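PDB 3PTW: malonyl CoA-acyl carrier protein transacylase from Clostridium perfringens, which catalyses the transfer of malonyl groups from malonyl-CoA to acyl carrier protein, a step that probably supplies malonyl units for fatty acid synthesis. Local coordinates for residues L135-E140 with E180-V185; G129-V134 with E156-N161; T69-L74 with A97-G102; A65-N70 with I104-G109; G281-I286 with V290-V295. All blocks are in the same frame, centred on the assembly; numbering follows the deposited sequence.

Contact 1 (L135-E140 with E180-V185); sequences LRMTPE and EFIKEV
Met-137 and Ile-182 have the nearest CA atoms across this contact, 8.6 Å apart, where the turn after strand 129-135 passes the late part of helix 172-184. Met-137 reaches across the gap. Its CB points toward the helix, and its chain then bends at chi2 (-107°) and again at chi3. This brings the sulfur up to both partners, with the CE methyl at a similar distance or only slightly farther off. SD lies 4.0 Å from CG1 of Val-185 and 4.2 Å from CG2 of Ile-182. One methyl from the last helical turn and one from the residue just after the helix thus meet the same sulfur. The Met-137 and Val-185 side chains cross obliquely. CG1 of Val-185 is the branch held between the backbone N and the carbonyl carbon (chi1 82°). Ile-182 is buried and also packs on Ala-189 of strand 188-191. Met-137 is buried as well and touches Val-142 and Ile-145, so it touches both helices 139-149 and 172-184. Thr-138 is the N-cap of helix 139-149, and its own backbone N bonds to OE1 of Gln-141. The two helices lie in the small subdomain, whose strand order fits a ferredoxin-like fold. No hydrogen bond or charge pair joins the segments. The contact is wholly apolar, and it probably rests on dispersion and on keeping water from Met-137 and Ile-182.

Contact 2 (G129-V134 with E156-N161); sequences GGMVAV and EGANYN
Met-131 reaches across to Ala-158 and Asn-159, and only the last atom of its side chain arrives. CB leaves strand 129-135 with nothing of segment 156-161 close by. CG lies beside the backbone N, opposite the carbonyl carbon (chi1 -61°), and the chain runs on extended through chi2. SD is still more than 5 Å from both partners. The bend at chi3 (88°) then turns the methyl toward the other strand. CE ends 3.6 Å from ND2 of Asn-159 and 4.0 Å from CB of Ala-158. The first of these is a plain van der Waals approach to the amide nitrogen, and the two side chains cross at about a right angle. The strands are not direct neighbours. Strand 165-169 runs between them in the antiparallel sheet of the ferredoxin-like subdomain, and the CA atoms of Met-131 and Ala-158 are 8.1 Å apart. Ala-158 and Asn-159 both face Val-167, which makes a classic beta bulge. The bulge explains why two consecutive residues can both direct CB toward Met-131. Ser-169 of the middle strand touches Met-131 and Ala-158, and Phe-198 also packs on Met-131. Asn-159 in turn touches Leu-90. Its amide lies near, without touching, the GxSxG sequence Gly-89, Ser-91 and Gly-93, which is consistent with the nucleophile elbow of this transferase family.

Contact 3 (T69-L74 with A97-G102); sequences TNMAIL and ALIHSG
Leu-74 and His-100 have the most surface buried here, and Ile-99 comes next. CB of Leu-74 points toward helix 93-100. Its CD2 methyl comes down beside the base of the imidazole, 3.9 Å from CB of His-100 and 4.0 Å from ND1 of the same residue. CD1 is a little farther off, 4.2 Å from ND1 of His-100. The methyl approaches the ring obliquely, and the two side chains cross at about a right angle. His-100 swings CG opposite its backbone N (chi1 165°), which carries the ring across to the methyls of Leu-74. NE2, on the far side of the ring, hydrogen-bonds the carbonyl O of Ser-84, so the rotation of the imidazole is probably fixed. The ring of Phe-6 also meets it, with planes at about 45°. Ile-99 is met by Met-71. The methionine chain bends at chi2 (61°) and brings its end over CG2 of Ile-99, with both SD and CE of Met-71 at 4.0 Å from that methyl. Beyond His-100, OG of Ser-101 donates to the carbonyl O of Leu-98 at 2.7 Å. Gly-102 then takes positive phi and closes the helix with a Schellman motif. The two helices thus pack against each other over strand 4-8, as in the alpha/beta core of the large subdomain of malonyl transferases.

Contact 4 (A65-N70 with I104-G109); sequences AIITTN and INFEDG
Phe-106 turns CG opposite its backbone N (chi1 172°), and this swings the ring across to Ile-67 and Thr-68. Its CB alone does not point that way. The ring arrives edge first. CE1 of Phe-106 is 4.1 Å from CA of Thr-68 and 4.2 Å from the carbonyl O of Ile-67, both near the ring plane. CG2 of Ile-67 adds a looser contact, 4.4 Å from CE1 of Phe-106. The ring edge therefore rests mainly on the backbone of helix 59-79. Gly-109 is opposite Ile-67 in register, with CA atoms 7.8 Å apart. With no side chain on the glycine, the backbones come near each other here. OG1 of Thr-68 has its polar partners elsewhere, in the carbonyl O of Pro-64 and OG of Ser-36. Asn-105 is the N-cap of helix 106-122. Its OD1 accepts from N of Asp-108 at 3.2 Å, with an N-H...O angle of 153°, which secures the turn that carries Phe-106. Val-32 and Arg-35 of helix 27-40 also touch the phenyl ring. Ile-67 packs on Tyr-95, Ser-96 and Ile-99 of helix 93-100. Helix 59-79 thus meets helices 27-40, 93-100 and 106-122 around this point.

Contact 5 (G281-I286 with V290-V295); sequences GFVKKI and VTVLNV
Val-283, Lys-284, Val-290 and Val-292 form this contact without any flat group of their own, so no ring face or edge is used between the segments. Outside the segments, the side chain of Phe-270 in strand 269-273 touches both Val-283 and Val-290. Val-283 points toward the strand. Its CG1, set opposite the backbone N (chi1 176°), lies 3.6 Å from CG2 of Val-292 and 3.9 Å from CG2 of Val-290. One methyl thus meets two, from Val-290 just before the strand and Val-292 within it. The side chains of Val-283 and Val-290 cross at about a right angle. Lys-284 contributes only its aliphatic base, with CG 3.9 Å from CG2 of Val-292. The lysine is exposed at the edge of the contact. CA atoms of Lys-284 and Val-292 are 7.0 Å apart. Val-283 is buried and also packs on Ile-259 of helix 255-264. Backbone hydrogen bonds of Thr-291, Leu-293 and Val-295 to Phe-270 and Glu-272 of strand 269-273 hold the strand in the sheet. Helix 278-286 thus covers the outermost strand of a parallel run. The elements form a beta-alpha-beta crossover, strand 269-273, helix 278-286 and strand 291-295, at the edge of the alpha/beta core.

Contacts 3 and 4 open the chain order, both starting from helix 59-79 with their centres 7 Å apart. They touch, with CG of Met-71 3.5 Å from CD1 of Phe-106. Contacts 1 and 2 follow, their segments alternating along the chain, with centres 12 Å apart in the ferredoxin-like subdomain. Contact 5 comes last, on the edge of the six-stranded sheet. It touches contact 2, where the carbonyl O of Asn-161 is 3.5 Å from CD1 of Ile-286, and contact 3 through Ile-73 and Val-295. The centres of contacts 1 and 4 are about 37 Å apart, on opposite sides of the chain centre. Contact 5 belongs to the large subdomain and borders the small one; the two subdomains probably frame the active-site cleft.

Contact 1 (L135-E140 with E180-V185)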
# COMPACT_ATOMS: atom_id res chain seq x y z
N LEU A 135 -8.67 -11.31 -13.66
CA LEU A 135 -10.02 -11.29 -13.12
C LEU A 135 -10.69 -12.66 -13.17
O LEU A 135 -10.44 -13.44 -14.08
CB LEU A 135 -10.89 -10.26 -13.86
CG LEU A 135 -10.48 -8.79 -13.84
CD1 LEU A 135 -11.56 -7.95 -14.50
CD2 LEU A 135 -10.27 -8.31 -12.42
N ARG A 136 -11.52 -12.94 -12.16
CA ARG A 136 -12.39 -14.14 -12.13
C ARG A 136 -11.61 -15.46 -12.13
O ARG A 136 -12.03 -16.45 -12.76
CB ARG A 136 -13.36 -14.13 -13.31
CG ARG A 136 -14.81 -14.41 -12.95
CD ARG A 136 -15.71 -13.20 -13.23
NE ARG A 136 -15.32 -12.43 -14.42
CZ ARG A 136 -15.32 -12.89 -15.67
NH1 ARG A 136 -14.95 -12.09 -16.67
NH2 ARG A 136 -15.68 -14.14 -15.93
N MET A 137 -10.46 -15.47 -11.45
CA MET A 137 -9.66 -16.66 -11.31
C MET A 137 -9.28 -16.80 -9.85
O MET A 137 -8.91 -15.81 -9.21
CB MET A 137 -8.37 -16.57 -12.12
CG MET A 137 -8.51 -16.09 -13.56
SD MET A 137 -8.29 -17.40 -14.76
CE MET A 137 -6.67 -18.01 -14.34
N THR A 138 -9.34 -18.02 -9.33
CA THR A 138 -8.82 -18.31 -7.99
C THR A 138 -7.29 -18.33 -8.05
O THR A 138 -6.72 -18.44 -9.15
CB THR A 138 -9.34 -19.67 -7.45
OG1 THR A 138 -8.90 -20.72 -8.32
CG2 THR A 138 -10.88 -19.67 -7.35
N PRO A 139 -6.62 -18.20 -6.88
CA PRO A 139 -5.16 -18.34 -6.87
C PRO A 139 -4.70 -19.65 -7.52
O PRO A 139 -3.71 -19.66 -8.25
CB PRO A 139 -4.83 -18.36 -5.37
CG PRO A 139 -5.94 -17.56 -4.74
CD PRO A 139 -7.16 -17.85 -5.55
N GLU A 140 -5.41 -20.74 -7.24
CA GLU A 140 -5.03 -22.06 -7.76
C GLU A 140 -5.03 -22.09 -9.28
O GLU A 140 -4.13 -22.67 -9.88
CB GLU A 140 -5.96 -23.17 -7.21
CG GLU A 140 -5.76 -23.46 -5.73
CD GLU A 140 -6.42 -22.43 -4.83
OE1 GLU A 140 -7.24 -21.63 -5.31
OE2 GLU A 140 -6.14 -22.43 -3.61
N GLU A 180 -3.01 -14.88 -23.04
CA GLU A 180 -3.59 -15.88 -23.95
C GLU A 180 -4.18 -17.04 -23.16
O GLU A 180 -5.35 -17.37 -23.34
CB GLU A 180 -2.55 -16.43 -24.95
CG GLU A 180 -2.16 -15.51 -26.10
CD GLU A 180 -1.13 -16.14 -27.05
OE1 GLU A 180 -0.33 -15.38 -27.65
OE2 GLU A 180 -1.11 -17.38 -27.19
N PHE A 181 -3.38 -17.65 -22.28
CA PHE A 181 -3.83 -18.79 -21.47
C PHE A 181 -5.02 -18.45 -20.56
O PHE A 181 -5.93 -19.27 -20.39
CB PHE A 181 -2.68 -19.39 -20.64
CG PHE A 181 -1.59 -20.04 -21.46
CD1 PHE A 181 -0.26 -19.72 -21.23
CD2 PHE A 181 -1.89 -20.97 -22.45
CE1 PHE A 181 0.77 -20.31 -21.99
CE2 PHE A 181 -0.88 -21.57 -23.22
CZ PHE A 181 0.46 -21.24 -22.98
N ILE A 182 -5.01 -17.25 -19.98
CA ILE A 182 -6.12 -16.81 -19.12
C ILE A 182 -7.44 -16.77 -19.91
O ILE A 182 -8.47 -17.27 -19.43
CB ILE A 182 -5.81 -15.45 -18.42
CG1 ILE A 182 -4.80 -15.68 -17.30
CG2 ILE A 182 -7.05 -14.81 -17.83
CD1 ILE A 182 -3.95 -14.49 -16.99
N LYS A 183 -7.40 -16.22 -21.12
CA LYS A 183 -8.57 -16.18 -22.00
C LYS A 183 -9.16 -17.56 -22.25
O LYS A 183 -10.36 -17.78 -22.05
CB LYS A 183 -8.23 -15.51 -23.34
CG LYS A 183 -8.99 -14.22 -23.61
CD LYS A 183 -10.39 -14.49 -24.21
CE LYS A 183 -10.39 -14.38 -25.73
NZ LYS A 183 -9.64 -15.48 -26.41
N GLU A 184 -8.31 -18.49 -22.65
CA GLU A 184 -8.72 -19.84 -23.04
C GLU A 184 -9.48 -20.59 -21.95
O GLU A 184 -10.15 -21.58 -22.24
CB GLU A 184 -7.49 -20.65 -23.43
CG GLU A 184 -6.65 -20.02 -24.51
CD GLU A 184 -5.47 -20.88 -24.90
OE1 GLU A 184 -4.99 -21.66 -24.05
OE2 GLU A 184 -5.03 -20.78 -26.06
N VAL A 185 -9.37 -20.12 -20.71
CA VAL A 185 -9.94 -20.82 -19.57
C VAL A 185 -11.06 -20.02 -18.88
O VAL A 185 -11.57 -20.42 -17.84
CB VAL A 185 -8.83 -21.28 -18.58
CG1 VAL A 185 -8.40 -20.15 -17.64
CG2 VAL A 185 -9.27 -22.52 -17.80

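Contact 2 (G129-V134 with E156-N161)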
# COMPACT_ATOMS: atom_id res chain seq x y z
N GLY A 129 9.57 -5.72 -18.64
CA GLY A 129 8.68 -6.34 -17.67
C GLY A 129 7.47 -5.47 -17.48
O GLY A 129 7.49 -4.29 -17.82
N GLY A 130 6.41 -6.04 -16.92
CA GLY A 130 5.16 -5.31 -16.68
C GLY A 130 4.27 -6.01 -15.68
O GLY A 130 4.72 -6.89 -14.95
N MET A 131 3.01 -5.61 -15.64
CA MET A 131 2.05 -6.22 -14.72
C MET A 131 0.72 -6.42 -15.41
O MET A 131 0.34 -5.64 -16.30
CB MET A 131 1.90 -5.36 -13.47
CG MET A 131 3.20 -5.19 -12.67
SD MET A 131 3.01 -4.07 -11.26
CE MET A 131 2.48 -5.26 -10.01
N VAL A 132 0.01 -7.47 -15.00
CA VAL A 132 -1.26 -7.83 -15.60
C VAL A 132 -2.32 -8.10 -14.53
O VAL A 132 -2.12 -8.97 -13.66
CB VAL A 132 -1.12 -9.05 -16.56
CG1 VAL A 132 -2.48 -9.50 -17.07
CG2 VAL A 132 -0.19 -8.71 -17.73
N ALA A 133 -3.42 -7.36 -14.60
CA ALA A 133 -4.60 -7.63 -13.77
C ALA A 133 -5.28 -8.93 -14.23
O ALA A 133 -5.46 -9.14 -15.43
CB ALA A 133 -5.59 -6.45 -13.82
N VAL A 134 -5.62 -9.79 -13.29
CA VAL A 134 -6.25 -11.08 -13.60
C VAL A 134 -7.60 -11.15 -12.89
O VAL A 134 -7.67 -11.05 -11.67
CB VAL A 134 -5.35 -12.28 -13.19
CG1 VAL A 134 -6.05 -13.62 -13.45
CG2 VAL A 134 -4.02 -12.24 -13.95
N GLU A 156 5.03 -14.53 -12.24
CA GLU A 156 4.82 -14.85 -10.84
C GLU A 156 3.60 -14.07 -10.35
O GLU A 156 3.23 -13.04 -10.93
CB GLU A 156 6.08 -14.47 -10.02
CG GLU A 156 7.38 -15.21 -10.44
CD GLU A 156 8.62 -14.81 -9.62
OE1 GLU A 156 8.52 -13.91 -8.76
OE2 GLU A 156 9.71 -15.40 -9.84
N GLY A 157 2.94 -14.57 -9.29
CA GLY A 157 1.89 -13.79 -8.63
C GLY A 157 2.50 -12.55 -8.00
O GLY A 157 3.59 -12.62 -7.42
N ALA A 158 1.82 -11.41 -8.13
CA ALA A 158 2.33 -10.11 -7.64
C ALA A 158 1.41 -9.49 -6.57
O ALA A 158 1.89 -8.90 -5.59
CB ALA A 158 2.54 -9.13 -8.83
N ASN A 159 0.10 -9.61 -6.78
CA ASN A 159 -0.90 -9.13 -5.82
C ASN A 159 -2.06 -10.10 -5.70
O ASN A 159 -2.48 -10.69 -6.69
CB ASN A 159 -1.43 -7.75 -6.22
CG ASN A 159 -0.33 -6.73 -6.42
OD1 ASN A 159 -0.04 -5.95 -5.54
ND2 ASN A 159 0.31 -6.75 -7.58
N TYR A 160 -2.55 -10.26 -4.48
CA TYR A 160 -3.78 -11.02 -4.21
C TYR A 160 -4.66 -10.06 -3.41
O TYR A 160 -4.52 -9.92 -2.20
CB TYR A 160 -3.48 -12.34 -3.46
CG TYR A 160 -2.68 -13.28 -4.32
CD1 TYR A 160 -3.33 -14.21 -5.17
CD2 TYR A 160 -1.28 -13.22 -4.36
CE1 TYR A 160 -2.59 -15.06 -6.00
CE2 TYR A 160 -0.54 -14.07 -5.19
CZ TYR A 160 -1.21 -14.99 -6.00
OH TYR A 160 -0.50 -15.82 -6.82
N ASN A 161 -5.54 -9.38 -4.12
CA ASN A 161 -6.23 -8.23 -3.55
C ASN A 161 -7.63 -8.51 -3.03
O ASN A 161 -8.04 -7.92 -2.03
CB ASN A 161 -6.23 -7.06 -4.54
CG ASN A 161 -4.82 -6.56 -4.86
OD1 ASN A 161 -3.94 -6.55 -4.00
ND2 ASN A 161 -4.61 -6.15 -6.09

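Contact 3 (T69-L74 with A97-G102)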
# COMPACT_ATOMS: atom_id res chain seq x y z
N THR A 69 1.23 12.34 2.79
CA THR A 69 -0.20 12.57 2.75
C THR A 69 -0.94 11.68 3.76
O THR A 69 -1.76 12.17 4.55
CB THR A 69 -0.71 12.41 1.30
OG1 THR A 69 -0.22 13.53 0.53
CG2 THR A 69 -2.24 12.36 1.23
N ASN A 70 -0.62 10.38 3.75
CA ASN A 70 -1.13 9.41 4.73
C ASN A 70 -0.90 9.84 6.18
O ASN A 70 -1.78 9.71 7.03
CB ASN A 70 -0.54 8.01 4.48
CG ASN A 70 -1.04 7.36 3.18
OD1 ASN A 70 -1.84 7.94 2.45
ND2 ASN A 70 -0.56 6.15 2.88
N MET A 71 0.29 10.39 6.45
CA MET A 71 0.66 10.81 7.80
C MET A 71 -0.09 12.08 8.24
O MET A 71 -0.61 12.15 9.36
CB MET A 71 2.18 11.01 7.88
CG MET A 71 2.74 11.24 9.28
SD MET A 71 2.49 9.89 10.47
CE MET A 71 3.49 10.50 11.83
N ALA A 72 -0.15 13.07 7.34
CA ALA A 72 -0.88 14.31 7.58
C ALA A 72 -2.35 14.05 7.95
O ALA A 72 -2.87 14.69 8.84
CB ALA A 72 -0.80 15.21 6.35
N ILE A 73 -2.98 13.09 7.27
CA ILE A 73 -4.36 12.69 7.57
C ILE A 73 -4.47 11.91 8.89
O ILE A 73 -5.33 12.20 9.74
CB ILE A 73 -4.97 11.85 6.41
CG1 ILE A 73 -5.11 12.72 5.15
CG2 ILE A 73 -6.34 11.25 6.82
CD1 ILE A 73 -5.36 11.93 3.87
N LEU A 74 -3.59 10.93 9.06
CA LEU A 74 -3.53 10.15 10.29
C LEU A 74 -3.38 11.02 11.56
O LEU A 74 -4.03 10.75 12.58
CB LEU A 74 -2.37 9.16 10.22
CG LEU A 74 -2.01 8.41 11.52
CD1 LEU A 74 -3.17 7.52 11.97
CD2 LEU A 74 -0.73 7.61 11.32
N ALA A 97 1.84 2.05 7.99
CA ALA A 97 1.44 1.24 9.14
C ALA A 97 2.61 1.11 10.13
O ALA A 97 2.43 1.32 11.33
CB ALA A 97 0.93 -0.12 8.68
N LEU A 98 3.82 0.84 9.63
CA LEU A 98 4.99 0.69 10.52
C LEU A 98 5.38 1.98 11.23
O LEU A 98 5.83 1.92 12.37
CB LEU A 98 6.21 0.11 9.79
CG LEU A 98 6.12 -1.33 9.31
CD1 LEU A 98 7.26 -1.63 8.31
CD2 LEU A 98 6.13 -2.31 10.46
N ILE A 99 5.22 3.13 10.56
CA ILE A 99 5.38 4.44 11.19
C ILE A 99 4.32 4.65 12.26
O ILE A 99 4.62 5.09 13.36
CB ILE A 99 5.32 5.62 10.16
CG1 ILE A 99 6.54 5.60 9.23
CG2 ILE A 99 5.18 6.99 10.89
CD1 ILE A 99 6.37 6.43 7.92
N HIS A 100 3.07 4.33 11.93
CA HIS A 100 1.96 4.45 12.90
C HIS A 100 2.29 3.63 14.14
O HIS A 100 2.06 4.09 15.27
CB HIS A 100 0.63 4.06 12.22
CG HIS A 100 -0.50 3.81 13.17
ND1 HIS A 100 -0.91 4.72 14.11
CD2 HIS A 100 -1.34 2.75 13.29
CE1 HIS A 100 -1.93 4.23 14.79
NE2 HIS A 100 -2.22 3.04 14.29
N SER A 101 2.90 2.46 13.94
CA SER A 101 3.28 1.57 15.04
C SER A 101 4.46 2.09 15.86
O SER A 101 4.74 1.56 16.92
CB SER A 101 3.61 0.16 14.53
OG SER A 101 4.97 0.05 14.12
N GLY A 102 5.19 3.09 15.36
CA GLY A 102 6.39 3.56 16.06
C GLY A 102 7.66 2.77 15.73
O GLY A 102 8.73 3.08 16.26

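Contact 4 (A65-N70 with I104-G109)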
# COMPACT_ATOMS: atom_id res chain seq x y z
N ALA A 65 5.51 11.11 -1.49
CA ALA A 65 4.34 11.97 -1.61
C ALA A 65 3.14 11.35 -0.87
O ALA A 65 2.53 12.01 -0.03
CB ALA A 65 4.01 12.24 -3.06
N ILE A 66 2.84 10.10 -1.16
CA ILE A 66 1.74 9.37 -0.50
C ILE A 66 1.97 9.18 1.00
O ILE A 66 1.07 9.40 1.81
CB ILE A 66 1.45 8.03 -1.21
CG1 ILE A 66 0.86 8.31 -2.60
CG2 ILE A 66 0.54 7.11 -0.37
CD1 ILE A 66 0.62 7.10 -3.42
N ILE A 67 3.19 8.80 1.36
CA ILE A 67 3.55 8.56 2.75
C ILE A 67 3.30 9.80 3.62
O ILE A 67 2.78 9.68 4.73
CB ILE A 67 5.02 8.07 2.87
CG1 ILE A 67 5.15 6.64 2.31
CG2 ILE A 67 5.51 8.15 4.32
CD1 ILE A 67 4.26 5.60 2.97
N THR A 68 3.67 10.97 3.08
CA THR A 68 3.45 12.26 3.74
C THR A 68 1.96 12.57 3.87
O THR A 68 1.51 13.03 4.92
CB THR A 68 4.10 13.44 2.94
OG1 THR A 68 5.50 13.20 2.77
CG2 THR A 68 3.90 14.77 3.67
N THR A 69 1.23 12.34 2.79
CA THR A 69 -0.20 12.57 2.75
C THR A 69 -0.94 11.68 3.76
O THR A 69 -1.76 12.17 4.55
CB THR A 69 -0.71 12.41 1.30
OG1 THR A 69 -0.22 13.53 0.53
CG2 THR A 69 -2.24 12.36 1.23
N ASN A 70 -0.62 10.38 3.75
CA ASN A 70 -1.13 9.41 4.73
C ASN A 70 -0.90 9.84 6.18
O ASN A 70 -1.78 9.71 7.03
CB ASN A 70 -0.54 8.01 4.48
CG ASN A 70 -1.04 7.36 3.18
OD1 ASN A 70 -1.84 7.94 2.45
ND2 ASN A 70 -0.56 6.15 2.88
N ILE A 104 9.17 2.69 12.90
CA ILE A 104 9.97 3.55 12.05
C ILE A 104 9.50 4.98 12.28
O ILE A 104 8.31 5.25 12.41
CB ILE A 104 9.86 3.15 10.54
CG1 ILE A 104 10.37 1.71 10.32
CG2 ILE A 104 10.67 4.10 9.67
CD1 ILE A 104 10.08 1.12 8.91
N ASN A 105 10.46 5.87 12.36
CA ASN A 105 10.23 7.30 12.50
C ASN A 105 9.70 7.86 11.17
O ASN A 105 10.05 7.38 10.09
CB ASN A 105 11.58 7.92 12.90
CG ASN A 105 11.62 9.40 12.77
OD1 ASN A 105 12.30 9.93 11.88
ND2 ASN A 105 10.91 10.11 13.65
N PHE A 106 8.82 8.86 11.25
CA PHE A 106 8.29 9.51 10.05
C PHE A 106 9.38 10.05 9.08
O PHE A 106 9.38 9.68 7.90
CB PHE A 106 7.28 10.62 10.40
CG PHE A 106 6.85 11.44 9.21
CD1 PHE A 106 6.10 10.86 8.19
CD2 PHE A 106 7.24 12.78 9.09
CE1 PHE A 106 5.72 11.61 7.07
CE2 PHE A 106 6.86 13.53 7.99
CZ PHE A 106 6.10 12.95 6.98
N GLU A 107 10.28 10.90 9.58
CA GLU A 107 11.38 11.43 8.75
C GLU A 107 12.20 10.33 8.05
O GLU A 107 12.55 10.47 6.88
CB GLU A 107 12.32 12.34 9.57
CG GLU A 107 11.75 13.72 9.89
CD GLU A 107 10.93 13.76 11.18
OE1 GLU A 107 10.93 14.82 11.83
OE2 GLU A 107 10.31 12.73 11.55
N ASP A 108 12.49 9.25 8.77
CA ASP A 108 13.19 8.11 8.20
C ASP A 108 12.29 7.39 7.22
O ASP A 108 12.74 6.92 6.17
CB ASP A 108 13.66 7.16 9.31
CG ASP A 108 14.67 7.80 10.24
OD1 ASP A 108 15.27 8.83 9.87
OD2 ASP A 108 14.86 7.27 11.35
N GLY A 109 11.00 7.32 7.55
CA GLY A 109 10.00 6.75 6.65
C GLY A 109 10.03 7.43 5.30
O GLY A 109 10.25 6.78 4.28

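Contact 5 (G281-I286 with V290-V295)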
# COMPACT_ATOMS: atom_id res chain seq x y z
N GLY A 281 -12.55 -0.58 -1.57
CA GLY A 281 -13.14 -1.41 -2.63
C GLY A 281 -12.81 -2.89 -2.48
O GLY A 281 -13.68 -3.75 -2.68
N PHE A 282 -11.56 -3.18 -2.16
CA PHE A 282 -11.11 -4.56 -1.95
C PHE A 282 -11.73 -5.19 -0.70
O PHE A 282 -12.18 -6.33 -0.76
CB PHE A 282 -9.58 -4.66 -1.88
CG PHE A 282 -8.85 -4.32 -3.19
CD1 PHE A 282 -9.30 -4.81 -4.42
CD2 PHE A 282 -7.68 -3.55 -3.16
CE1 PHE A 282 -8.62 -4.50 -5.62
CE2 PHE A 282 -6.99 -3.23 -4.35
CZ PHE A 282 -7.46 -3.71 -5.58
N VAL A 283 -11.75 -4.45 0.41
CA VAL A 283 -12.36 -4.97 1.64
C VAL A 283 -13.83 -5.36 1.46
O VAL A 283 -14.25 -6.45 1.87
CB VAL A 283 -12.24 -3.99 2.83
CG1 VAL A 283 -12.98 -4.55 4.06
CG2 VAL A 283 -10.77 -3.71 3.15
N LYS A 284 -14.61 -4.47 0.85
CA LYS A 284 -16.05 -4.70 0.65
C LYS A 284 -16.34 -5.98 -0.14
O LYS A 284 -17.36 -6.61 0.08
CB LYS A 284 -16.73 -3.50 -0.00
CG LYS A 284 -16.85 -2.29 0.90
CD LYS A 284 -17.34 -1.07 0.13
CE LYS A 284 -18.82 -0.80 0.34
NZ LYS A 284 -19.19 0.52 -0.27
N LYS A 285 -15.42 -6.34 -1.04
CA LYS A 285 -15.49 -7.59 -1.82
C LYS A 285 -15.00 -8.81 -1.05
O LYS A 285 -15.40 -9.94 -1.36
CB LYS A 285 -14.69 -7.45 -3.12
CG LYS A 285 -15.40 -6.64 -4.18
CD LYS A 285 -14.47 -6.13 -5.27
CE LYS A 285 -15.02 -4.80 -5.78
NZ LYS A 285 -14.50 -4.46 -7.10
N ILE A 286 -14.10 -8.60 -0.09
CA ILE A 286 -13.64 -9.68 0.78
C ILE A 286 -14.76 -10.05 1.77
O ILE A 286 -15.11 -11.23 1.95
CB ILE A 286 -12.29 -9.32 1.50
CG1 ILE A 286 -11.12 -9.31 0.49
CG2 ILE A 286 -11.98 -10.27 2.66
CD1 ILE A 286 -10.03 -8.32 0.82
N VAL A 290 -18.64 -6.12 7.30
CA VAL A 290 -17.87 -5.14 8.06
C VAL A 290 -18.14 -3.71 7.57
O VAL A 290 -18.46 -3.50 6.40
CB VAL A 290 -16.35 -5.44 8.01
CG1 VAL A 290 -16.07 -6.83 8.56
CG2 VAL A 290 -15.80 -5.30 6.59
N THR A 291 -17.99 -2.76 8.48
CA THR A 291 -18.11 -1.36 8.12
C THR A 291 -16.81 -0.89 7.48
O THR A 291 -15.70 -1.15 7.97
CB THR A 291 -18.45 -0.51 9.35
OG1 THR A 291 -19.63 -1.03 9.98
CG2 THR A 291 -18.69 0.93 8.94
N VAL A 292 -16.95 -0.19 6.36
CA VAL A 292 -15.81 0.27 5.62
C VAL A 292 -15.96 1.78 5.44
O VAL A 292 -17.00 2.24 4.96
CB VAL A 292 -15.71 -0.45 4.25
CG1 VAL A 292 -14.69 0.23 3.37
CG2 VAL A 292 -15.35 -1.91 4.44
N LEU A 293 -14.93 2.52 5.84
CA LEU A 293 -14.91 3.97 5.73
C LEU A 293 -13.58 4.43 5.17
O LEU A 293 -12.64 3.64 5.06
CB LEU A 293 -15.18 4.63 7.09
CG LEU A 293 -16.44 4.20 7.85
CD1 LEU A 293 -16.36 4.66 9.31
CD2 LEU A 293 -17.72 4.72 7.18
N ASN A 294 -13.50 5.71 4.80
CA ASN A 294 -12.25 6.27 4.28
C ASN A 294 -12.13 7.75 4.61
O ASN A 294 -13.14 8.45 4.76
CB ASN A 294 -12.11 6.04 2.76
CG ASN A 294 -12.94 7.02 1.93
OD1 ASN A 294 -14.12 6.79 1.71
ND2 ASN A 294 -12.33 8.13 1.50
N VAL A 295 -10.89 8.21 4.76
CA VAL A 295 -10.60 9.65 4.89
C VAL A 295 -9.49 10.06 3.93
O VAL A 295 -8.39 9.53 4.00
CB VAL A 295 -10.21 10.08 6.35
CG1 VAL A 295 -10.29 11.60 6.48
CG2 VAL A 295 -11.11 9.43 7.41